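Local coordinates for uncharacterized protein DUF1234 (Pectobacterium atrosepticum SCRI1043, PDB 3BDV) that is uncharacterised but adopts the alpha/beta-hydrolase fold, probably acts as a serine hydrolase of the YdeN-like kind, and carries bound calcium in the crystal, at residues A56-D59 with R60-A64; A106-P110 with M111-I115. All coordinates share one frame; numbering follows the deposited sequence.

Contact 1: A56-D59 with R60-A64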
ATOM      1  N   ALA A  56     -16.010   6.319   3.853  1.00 25.90           N
ATOM      2  CA  ALA A  56     -14.687   6.319   4.486  1.00 28.06           C
ATOM      3  C   ALA A  56     -14.912   6.158   5.964  1.00 29.72           C
ATOM      4  O   ALA A  56     -15.494   6.997   6.575  1.00 32.94           O
ATOM      5  CB  ALA A  56     -13.958   7.596   4.241  1.00 29.12           C
ATOM      6  N   ASP A  57     -14.489   5.053   6.527  1.00 25.98           N
ATOM      7  CA  ASP A  57     -14.565   4.886   7.962  1.00 25.50           C
ATOM      8  C   ASP A  57     -13.298   4.209   8.388  1.00 24.66           C
ATOM      9  O   ASP A  57     -13.032   3.077   7.964  1.00 26.28           O
ATOM     10  CB  ASP A  57     -15.777   4.051   8.311  1.00 26.58           C
ATOM     11  CG  ASP A  57     -16.004   3.947   9.800  1.00 28.44           C
ATOM     12  OD1 ASP A  57     -15.304   3.165  10.491  1.00 30.21           O
ATOM     13  OD2 ASP A  57     -16.947   4.613  10.276  1.00 40.30           O
ATOM     14  N   LEU A  58     -12.480   4.900   9.184  1.00 22.14           N
ATOM     15  CA  LEU A  58     -11.143   4.402   9.461  1.00 20.47           C
ATOM     16  C   LEU A  58     -11.222   3.095  10.242  1.00 21.38           C
ATOM     17  O   LEU A  58     -10.505   2.129   9.953  1.00 21.23           O
ATOM     18  CB  LEU A  58     -10.323   5.437  10.231  1.00 23.90           C
ATOM     19  CG  LEU A  58      -8.894   5.033  10.591  1.00 19.77           C
ATOM     20  CD1 LEU A  58      -8.122   4.668   9.330  1.00 22.33           C
ATOM     21  CD2 LEU A  58      -8.230   6.192  11.304  1.00 22.44           C
ATOM     22  N   ASP A  59     -12.108   3.070  11.219  1.00 21.84           N
ATOM     23  CA  ASP A  59     -12.224   1.900  12.102  1.00 23.73           C
ATOM     24  C   ASP A  59     -12.649   0.659  11.321  1.00 23.06           C
ATOM     25  O   ASP A  59     -12.140  -0.415  11.548  1.00 21.56           O
ATOM     26  CB  ASP A  59     -13.212   2.167  13.218  1.00 25.69           C
ATOM     27  CG  ASP A  59     -12.688   3.129  14.274  1.00 26.95           C
ATOM     28  OD1 ASP A  59     -11.475   3.220  14.478  1.00 33.46           O
ATOM     29  OD2 ASP A  59     -13.520   3.804  14.906  1.00 34.84           O
ATOM     30  N   ARG A  60     -13.526   0.807  10.324  1.00 21.66           N
ATOM     31  CA  ARG A  60     -13.889  -0.365   9.518  1.00 21.74           C
ATOM     32  C   ARG A  60     -12.728  -0.897   8.719  1.00 21.43           C
ATOM     33  O   ARG A  60     -12.540  -2.092   8.615  1.00 19.60           O
ATOM     34  CB  ARG A  60     -15.058  -0.046   8.594  1.00 24.10           C
ATOM     35  CG  ARG A  60     -16.369  -0.069   9.376  1.00 29.06           C
ATOM     36  CD  ARG A  60     -17.565  -0.212   8.481  1.00 39.13           C
ATOM     37  NE  ARG A  60     -17.808   0.989   7.709  1.00 39.64           N
ATOM     38  CZ  ARG A  60     -18.905   1.740   7.779  1.00 46.16           C
ATOM     39  NH1 ARG A  60     -19.895   1.442   8.605  1.00 53.50           N
ATOM     40  NH2 ARG A  60     -19.009   2.814   7.014  1.00 52.23           N
ATOM     41  N   TRP A  61     -11.966  -0.008   8.110  1.00 22.37           N
ATOM     42  CA  TRP A  61     -10.758  -0.417   7.390  1.00 22.68           C
ATOM     43  C   TRP A  61      -9.779  -1.102   8.336  1.00 21.44           C
ATOM     44  O   TRP A  61      -9.212  -2.126   7.985  1.00 26.24           O
ATOM     45  CB  TRP A  61     -10.070   0.771   6.728  1.00 21.95           C
ATOM     46  CG  TRP A  61     -10.313   0.919   5.261  1.00 21.93           C
ATOM     47  CD1 TRP A  61      -9.438   0.651   4.244  1.00 19.49           C
ATOM     48  CD2 TRP A  61     -11.520   1.371   4.642  1.00 21.97           C
ATOM     49  NE1 TRP A  61     -10.030   0.911   3.036  1.00 18.55           N
ATOM     50  CE2 TRP A  61     -11.299   1.388   3.254  1.00 20.12           C
ATOM     51  CE3 TRP A  61     -12.751   1.820   5.135  1.00 18.78           C
ATOM     52  CZ2 TRP A  61     -12.294   1.788   2.332  1.00 23.51           C
ATOM     53  CZ3 TRP A  61     -13.725   2.200   4.242  1.00 22.14           C
ATOM     54  CH2 TRP A  61     -13.491   2.202   2.845  1.00 21.33           C
ATOM     55  N   VAL A  62      -9.590  -0.544   9.529  1.00 24.36           N
ATOM     56  CA  VAL A  62      -8.673  -1.090  10.527  1.00 24.42           C
ATOM     57  C   VAL A  62      -9.126  -2.492  10.982  1.00 27.02           C
ATOM     58  O   VAL A  62      -8.339  -3.427  11.103  1.00 28.17           O
ATOM     59  CB  VAL A  62      -8.600  -0.181  11.765  1.00 26.15           C
ATOM     60  CG1 VAL A  62      -8.015  -0.960  12.993  1.00 27.22           C
ATOM     61  CG2 VAL A  62      -7.855   1.129  11.459  1.00 26.03           C
ATOM     62  N   LEU A  63     -10.412  -2.621  11.226  1.00 25.49           N
ATOM     63  CA  LEU A  63     -10.987  -3.900  11.578  1.00 25.22           C
ATOM     64  C   LEU A  63     -10.761  -4.908  10.418  1.00 24.66           C
ATOM     65  O   LEU A  63     -10.377  -6.053  10.661  1.00 25.67           O
ATOM     66  CB  LEU A  63     -12.458  -3.660  11.928  1.00 22.61           C
ATOM     67  CG  LEU A  63     -13.314  -4.706  12.613  1.00 32.95           C
ATOM     68  CD1 LEU A  63     -12.502  -5.500  13.603  1.00 36.56           C
ATOM     69  CD2 LEU A  63     -14.443  -3.988  13.275  1.00 32.84           C
ATOM     70  N   ALA A  64     -10.933  -4.490   9.158  1.00 23.87           N
ATOM     71  CA  ALA A  64     -10.678  -5.380   8.025  1.00 23.90           C
ATOM     72  C   ALA A  64      -9.220  -5.836   7.903  1.00 24.57           C
ATOM     73  O   ALA A  64      -8.953  -6.999   7.588  1.00 23.65           O
ATOM     74  CB  ALA A  64     -11.145  -4.768   6.705  1.00 23.79           C
TER
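D57 reaches forward to R60 and W61 across the first turn of helix 58-70 and serves as its N-cap. OD1 of D57 accepts from the backbone N of R60 at 3.0 Å, using the anti lone pair, the one turned away from OD2. The bond is somewhat bent, with 151° at the hydrogen. CG of D57 stands anti to its own backbone N (chi1 -174°), which swings the carboxylate forward over the start of the helix. The same residue gives its backbone carbonyl to the turn: W61 N donates to D57 O over a long 3.3 Å, nearly straight.

The R60 side chain folds back beside this cap. Its chain bends at chi3, and the guanidinium lies with one face over CG of D57, offset toward the rim. D57 OD2 and R60 NH2 are 4.3 Å apart, and no N-H points at the oxygen. The charges may attract, but this is not a salt bridge.

W61 lies along the preceding loop. D57 O sits at the edge of its indole, 3.1 Å from CE3, and CA of A56 approaches the ring obliquely. Farther out, W61 NE1 is bonded to P24 O, and F83 of helix 83-93 meets the indole edge-to-face. D59 forms a salt bridge with R118.

One residue on, V62 N donates to L58 O. The side chains of L58 and V62 both touch H90 of helix 83-93. Between them, CG of L58 meets CG2 of V62 at 4.1 Å.

Contact 2: A106-P110 with M111-I115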
ATOM      1  N   ALA A 106      -0.059   6.655  -3.257  1.00 18.32           N
ATOM      2  CA  ALA A 106      -1.014   7.791  -3.293  1.00 20.35           C
ATOM      3  C   ALA A 106      -1.798   7.881  -1.970  1.00 19.30           C
ATOM      4  O   ALA A 106      -3.032   7.930  -1.950  1.00 19.69           O
ATOM      5  CB  ALA A 106      -1.973   7.714  -4.511  1.00 17.82           C
ATOM      6  N   PRO A 107      -1.076   7.952  -0.843  1.00 17.99           N
ATOM      7  CA  PRO A 107      -1.784   8.168   0.411  1.00 19.04           C
ATOM      8  C   PRO A 107      -2.549   9.477   0.305  1.00 18.81           C
ATOM      9  O   PRO A 107      -2.046  10.441  -0.273  1.00 20.26           O
ATOM     10  CB  PRO A 107      -0.661   8.274   1.435  1.00 22.25           C
ATOM     11  CG  PRO A 107       0.416   8.748   0.744  1.00 21.75           C
ATOM     12  CD  PRO A 107       0.371   8.115  -0.643  1.00 21.05           C
ATOM     13  N   ALA A 108      -3.765   9.510   0.842  1.00 19.37           N
ATOM     14  CA  ALA A 108      -4.532  10.732   0.827  1.00 19.84           C
ATOM     15  C   ALA A 108      -4.097  11.651   1.997  1.00 19.55           C
ATOM     16  O   ALA A 108      -3.717  11.166   3.043  1.00 20.30           O
ATOM     17  CB  ALA A 108      -6.030  10.395   0.893  1.00 19.97           C
ATOM     18  N   GLU A 109      -4.233  12.956   1.814  1.00 19.37           N
ATOM     19  CA  GLU A 109      -4.129  13.904   2.907  1.00 18.12           C
ATOM     20  C   GLU A 109      -5.218  13.558   3.925  1.00 19.28           C
ATOM     21  O   GLU A 109      -6.403  13.488   3.588  1.00 18.59           O
ATOM     22  CB  GLU A 109      -4.305  15.333   2.340  1.00 19.99           C
ATOM     23  CG  GLU A 109      -4.151  16.437   3.331  1.00 20.01           C
ATOM     24  CD  GLU A 109      -2.723  16.621   3.795  1.00 19.57           C
ATOM     25  OE1 GLU A 109      -1.868  16.995   2.965  1.00 22.23           O
ATOM     26  OE2 GLU A 109      -2.463  16.411   4.988  1.00 18.30           O
ATOM     27  N   PRO A 110      -4.820  13.307   5.183  1.00 18.51           N
ATOM     28  CA  PRO A 110      -5.861  12.929   6.164  1.00 19.26           C
ATOM     29  C   PRO A 110      -7.103  13.838   6.304  1.00 21.53           C
ATOM     30  O   PRO A 110      -8.238  13.361   6.498  1.00 20.14           O
ATOM     31  CB  PRO A 110      -5.063  12.845   7.449  1.00 15.85           C
ATOM     32  CG  PRO A 110      -3.725  12.420   7.010  1.00 21.56           C
ATOM     33  CD  PRO A 110      -3.472  13.149   5.757  1.00 18.43           C
HETATM   34  N   MSE A 111      -6.926  15.124   6.097  1.00 20.48           N
HETATM   35  CA  MSE A 111      -8.054  16.033   6.199  1.00 19.24           C
HETATM   36  C   MSE A 111      -9.135  15.737   5.178  1.00 20.32           C
HETATM   37  O   MSE A 111     -10.319  15.980   5.463  1.00 17.64           O
HETATM   38  CB  MSE A 111      -7.560  17.486   6.101  1.00 21.01           C
HETATM   39  CG  MSE A 111      -8.634  18.580   6.105  1.00 18.01           C
HETATM   40 SE   MSE A 111      -9.059  18.946   7.909  0.75 22.67          SE
HETATM   41  CE  MSE A 111      -7.425  19.929   8.426  1.00 25.83           C
ATOM     42  N   ARG A 112      -8.769  15.244   3.979  1.00 19.82           N
ATOM     43  CA  ARG A 112      -9.761  14.970   2.966  1.00 19.85           C
ATOM     44  C   ARG A 112     -10.805  13.987   3.422  1.00 18.13           C
ATOM     45  O   ARG A 112     -11.866  13.948   2.872  1.00 21.05           O
ATOM     46  CB  ARG A 112      -9.103  14.390   1.722  1.00 17.87           C
ATOM     47  CG  ARG A 112      -8.059  15.283   1.070  1.00 19.29           C
ATOM     48  CD  ARG A 112      -8.625  16.478   0.387  1.00 22.32           C
ATOM     49  NE  ARG A 112      -8.988  17.564   1.251  1.00 19.77           N
ATOM     50  CZ  ARG A 112      -8.130  18.415   1.794  1.00 18.90           C
ATOM     51  NH1 ARG A 112      -6.815  18.298   1.584  1.00 19.09           N
ATOM     52  NH2 ARG A 112      -8.586  19.438   2.520  1.00 18.35           N
ATOM     53  N   PHE A 113     -10.463  13.146   4.377  1.00 19.19           N
ATOM     54  CA  PHE A 113     -11.401  12.174   4.902  1.00 18.24           C
ATOM     55  C   PHE A 113     -11.653  12.408   6.396  1.00 21.54           C
ATOM     56  O   PHE A 113     -12.151  11.517   7.106  1.00 21.20           O
ATOM     57  CB  PHE A 113     -10.839  10.768   4.656  1.00 17.97           C
ATOM     58  CG  PHE A 113     -10.819  10.366   3.219  1.00 19.94           C
ATOM     59  CD1 PHE A 113     -11.971  10.041   2.569  1.00 21.05           C
ATOM     60  CD2 PHE A 113      -9.620  10.314   2.516  1.00 20.52           C
ATOM     61  CE1 PHE A 113     -11.914   9.681   1.232  1.00 22.31           C
ATOM     62  CE2 PHE A 113      -9.568   9.912   1.238  1.00 24.34           C
ATOM     63  CZ  PHE A 113     -10.706   9.624   0.573  1.00 21.76           C
ATOM     64  N   GLU A 114     -11.397  13.621   6.861  1.00 20.32           N
ATOM     65  CA  GLU A 114     -11.634  14.002   8.277  1.00 20.96           C
ATOM     66  C   GLU A 114     -11.033  13.039   9.288  1.00 22.18           C
ATOM     67  O   GLU A 114     -11.653  12.691  10.303  1.00 22.11           O
ATOM     68  CB  GLU A 114     -13.121  14.204   8.543  1.00 23.30           C
ATOM     69  CG  GLU A 114     -13.735  15.285   7.663  1.00 23.31           C
ATOM     70  CD  GLU A 114     -15.141  15.603   8.071  1.00 35.54           C
ATOM     71  OE1 GLU A 114     -15.331  16.359   9.024  1.00 39.53           O
ATOM     72  OE2 GLU A 114     -16.060  15.098   7.452  1.00 36.78           O
ATOM     73  N   ILE A 115      -9.828  12.572   8.995  1.00 21.72           N
ATOM     74  CA  ILE A 115      -9.072  11.732   9.908  1.00 19.54           C
ATOM     75  C   ILE A 115      -7.667  12.315  10.203  1.00 21.13           C
ATOM     76  O   ILE A 115      -6.743  11.628  10.625  1.00 21.13           O
ATOM     77  CB  ILE A 115      -9.006  10.239   9.477  1.00 19.00           C
ATOM     78  CG1 ILE A 115      -8.337  10.056   8.100  1.00 20.85           C
ATOM     79  CG2 ILE A 115     -10.400   9.599   9.572  1.00 20.42           C
ATOM     80  CD1 ILE A 115      -7.861   8.628   7.924  1.00 21.09           C
TER
HETATM   81  O   HOH W   1      -4.368  16.467   6.779  1.00 20.67           O
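P110 O takes two backbone bonds, from F113 N and from I115 N, both at 3.1 Å. The bond from F113 is of the 3-10 kind, and the one from I115 N closes the turn 110-112 as a 6→1 bond. The two donors approach from opposite faces of the carbonyl plane, well out of it, and the bond from I115 is the straighter at 168°. One residue earlier, R112 N donates to E109 O, also from above the carbonyl plane. E114 N donates to M111 O at 2.9 Å.

The side chains follow this winding. CB of A108 points at the rim of the F113 ring, in its plane, 3.6 Å from CE2. F83 also meets the ring edge-to-face. Chi1 of I115 (60°) sets CG1 between the backbone N and the carbonyl carbon. CG1 of I115 thereby comes within 3.7 Å of P110 O and lies more loosely, at 4.3 Å, from CB of P110. I115 also packs on F83 and L86 of helix 83-93.

NH1 of R112 meets the methylene CG of E109 obliquely, at 3.7 Å. The charged groups stay apart, with E109 OE1 5.3 Å from R112 NH1. The E109 chain bends at chi2, and its OE1 forms a salt bridge with R143 while OE2 accepts from W147 NE1. OE2 also accepts from a water, which in turn accepts from M111 N. The carboxylate is thus held by three partners, which would probably keep it ionised.

With the positive phi of E114 (50°), the paired bonds into P110 O and M111 O form a Schellman motif that ends the 3-10 turn. It lies in the loop after strand 99-105 of the parallel sheet, with A108 touching the putative nucleophile elbow of the alpha/beta-hydrolase fold.

Contact 1 caps and starts a regular helix, while contact 2 winds an irregular loop after a sheet strand. Both are partly buried. Each mixes buried residues (L58, W61 and V62; A108, P110 and I115) with exposed ones. They touch directly: CB of A56 packs on CD1 of F113 at 3.6 Å, and CD2 of L58 lies near CD1 of I115. F83 of helix 83-93 lies against both contacts. The chemistry differs. At 56-64 a carboxylate takes part in the backbone bonding itself. At 106-115 a backbone carbonyl gathers two donors, and the carboxylate ties the loop to R143 and W147.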